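Local coordinates for 39 kDa initiator binding protein (Trichomonas vaginalis, PDB 1PP7) that binds the initiator element of core promoters, such as that of the ferredoxin gene, and so probably helps start transcription, at residues K37-L42 and S108-N113. Sequence-based numbering, arbitrary orientation.
Sequences KLHMLL and SGFTRN. With ZN (zinc ion), chain I.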
loop_
_atom_site.group_PDB
_atom_site.type_symbol
_atom_site.label_atom_id
_atom_site.label_comp_id
_atom_site.label_asym_id
_atom_site.label_seq_id
_atom_site.Cartn_x
_atom_site.Cartn_y
_atom_site.Cartn_z
ATOM N N LYS C 37 5.959 1.928 -3.803
ATOM C CA LYS C 37 4.745 1.411 -4.404
ATOM C C LYS C 37 3.622 1.653 -3.355
ATOM O O LYS C 37 2.554 2.162 -3.702
ATOM C CB LYS C 37 4.863 -0.077 -4.731
ATOM C CG LYS C 37 5.874 -0.302 -5.841
ATOM C CD LYS C 37 6.282 -1.752 -5.953
ATOM C CE LYS C 37 6.492 -2.121 -7.404
ATOM N NZ LYS C 37 7.217 -3.446 -7.600
ATOM N N LEU C 38 3.865 1.332 -2.083
ATOM C CA LEU C 38 2.828 1.558 -1.080
ATOM C C LEU C 38 2.503 3.024 -1.079
ATOM O O LEU C 38 1.331 3.399 -1.064
ATOM C CB LEU C 38 3.289 1.195 0.336
ATOM C CG LEU C 38 2.444 0.176 1.101
ATOM C CD1 LEU C 38 2.781 0.216 2.590
ATOM C CD2 LEU C 38 0.954 0.420 0.819
ATOM N N HIS C 39 3.551 3.844 -1.137
ATOM C CA HIS C 39 3.389 5.271 -1.064
ATOM C C HIS C 39 2.634 5.840 -2.235
ATOM O O HIS C 39 1.744 6.697 -2.043
ATOM C CB HIS C 39 4.748 5.985 -0.865
ATOM C CG HIS C 39 4.631 7.309 -0.178
ATOM N ND1 HIS C 39 4.496 8.501 -0.869
ATOM C CD2 HIS C 39 4.480 7.617 1.137
ATOM C CE1 HIS C 39 4.266 9.485 -0.011
ATOM N NE2 HIS C 39 4.249 8.976 1.214
ATOM N N MET C 40 2.953 5.405 -3.450
ATOM C CA MET C 40 2.186 5.943 -4.589
ATOM C C MET C 40 0.741 5.502 -4.489
ATOM O O MET C 40 -0.113 6.200 -4.933
ATOM C CB MET C 40 2.699 5.428 -5.913
ATOM C CG MET C 40 4.081 5.876 -6.202
ATOM S SD MET C 40 4.689 5.142 -7.758
ATOM C CE MET C 40 6.155 4.099 -7.215
ATOM N N LEU C 41 0.494 4.327 -3.917
ATOM C CA LEU C 41 -0.841 3.779 -3.828
ATOM C C LEU C 41 -1.666 4.621 -2.877
ATOM O O LEU C 41 -2.734 5.060 -3.190
ATOM C CB LEU C 41 -0.780 2.350 -3.294
ATOM C CG LEU C 41 -1.561 1.332 -4.093
ATOM C CD1 LEU C 41 -2.233 0.325 -3.177
ATOM C CD2 LEU C 41 -2.603 2.063 -4.918
ATOM N N LEU C 42 -1.089 4.833 -1.708
ATOM C CA LEU C 42 -1.617 5.612 -0.620
ATOM C C LEU C 42 -1.906 7.030 -1.142
ATOM O O LEU C 42 -3.021 7.572 -0.977
ATOM C CB LEU C 42 -0.539 5.624 0.433
ATOM C CG LEU C 42 -0.745 5.422 1.920
ATOM C CD1 LEU C 42 -2.117 4.972 2.295
ATOM C CD2 LEU C 42 0.326 4.483 2.368
ATOM N N SER C 108 9.243 5.101 10.113
ATOM C CA SER C 108 9.912 6.394 10.175
ATOM C C SER C 108 10.196 7.026 8.784
ATOM O O SER C 108 10.694 6.379 7.875
ATOM C CB SER C 108 11.178 6.275 11.058
ATOM O OG SER C 108 12.216 5.627 10.340
ATOM N N GLY C 109 9.831 8.294 8.627
ATOM C CA GLY C 109 10.037 8.985 7.373
ATOM C C GLY C 109 9.029 8.603 6.287
ATOM O O GLY C 109 9.211 8.923 5.096
ATOM N N PHE C 110 7.968 7.912 6.693
ATOM C CA PHE C 110 6.950 7.498 5.761
ATOM C C PHE C 110 5.667 8.280 6.165
ATOM O O PHE C 110 4.953 7.946 7.128
ATOM C CB PHE C 110 6.817 5.968 5.845
ATOM C CG PHE C 110 5.893 5.383 4.820
ATOM C CD1 PHE C 110 4.507 5.315 5.056
ATOM C CD2 PHE C 110 6.385 4.963 3.580
ATOM C CE1 PHE C 110 3.638 4.846 4.069
ATOM C CE2 PHE C 110 5.503 4.490 2.580
ATOM C CZ PHE C 110 4.136 4.438 2.831
ATOM N N THR C 111 5.378 9.323 5.403
ATOM C CA THR C 111 4.253 10.188 5.713
ATOM C C THR C 111 3.540 10.656 4.468
ATOM O O THR C 111 3.984 10.383 3.332
ATOM C CB THR C 111 4.729 11.483 6.436
ATOM O OG1 THR C 111 5.454 12.325 5.515
ATOM C CG2 THR C 111 5.662 11.160 7.532
ATOM N N ARG C 112 2.463 11.412 4.723
ATOM C CA ARG C 112 1.606 12.019 3.714
ATOM C C ARG C 112 2.478 12.572 2.614
ATOM O O ARG C 112 2.205 12.317 1.460
ATOM C CB ARG C 112 0.759 13.135 4.344
ATOM C CG ARG C 112 -0.380 13.729 3.481
ATOM C CD ARG C 112 -1.774 13.342 3.994
ATOM N NE ARG C 112 -1.965 13.656 5.412
ATOM C CZ ARG C 112 -3.083 13.407 6.090
ATOM N NH1 ARG C 112 -4.114 12.834 5.489
ATOM N NH2 ARG C 112 -3.183 13.750 7.367
ATOM N N ASN C 113 3.519 13.325 2.948
ATOM C CA ASN C 113 4.414 13.848 1.910
ATOM C C ASN C 113 5.905 13.492 2.004
ATOM O O ASN C 113 6.785 14.271 1.619
ATOM C CB ASN C 113 4.231 15.372 1.696
ATOM C CG ASN C 113 4.235 16.161 2.983
ATOM O OD1 ASN C 113 5.189 16.073 3.775
ATOM N ND2 ASN C 113 3.159 16.938 3.215
HETATM ZN ZN ZN I . 5.135 9.048 -2.746
HETATM O O HOH W 1 3.399 9.625 -4.163
#
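H39 makes three different contacts through one imidazole ring, joining a zinc ion, a backbone carbonyl and a phenyl ring. H39 ND1 binds the zinc ion at 2.1 Å, and a water is also bound to the metal. H39 NE2 donates a nearly straight hydrogen bond to T111 O, 2.6 Å long. The carbonyl oxygen lies in the imidazole plane, while NE2 is tilted 24° from the carbonyl plane. This bond uses the second ring nitrogen, so it helps fix the rotation of the metal-bound ring and would leave ND1 its lone pair for zinc.

The CD2 edge of the same ring points at one face of F110 in a T-shaped stack, planes at 89°. H39 CD2 approaches F110 CE2 to 3.6 Å, nearer the rim of the phenyl than its centre. The phenyl CG is anti to its own backbone N (chi1 -174°), and the ring extends to the helix. There L42 CD2 meets its edge, 3.7 Å from F110 CE1. L38 adds looser apolar contact through CB.

The contact lies within the initiator DNA-binding domain. Helix 34-45 is joined here to strand 110-111, which pairs with strand 114-115. V115 of that strand touches H39 and F110. F92 and F65 pack on F110, and L38 and L42 also reach L57 of strand 57-59 and F65 of strand 65-67.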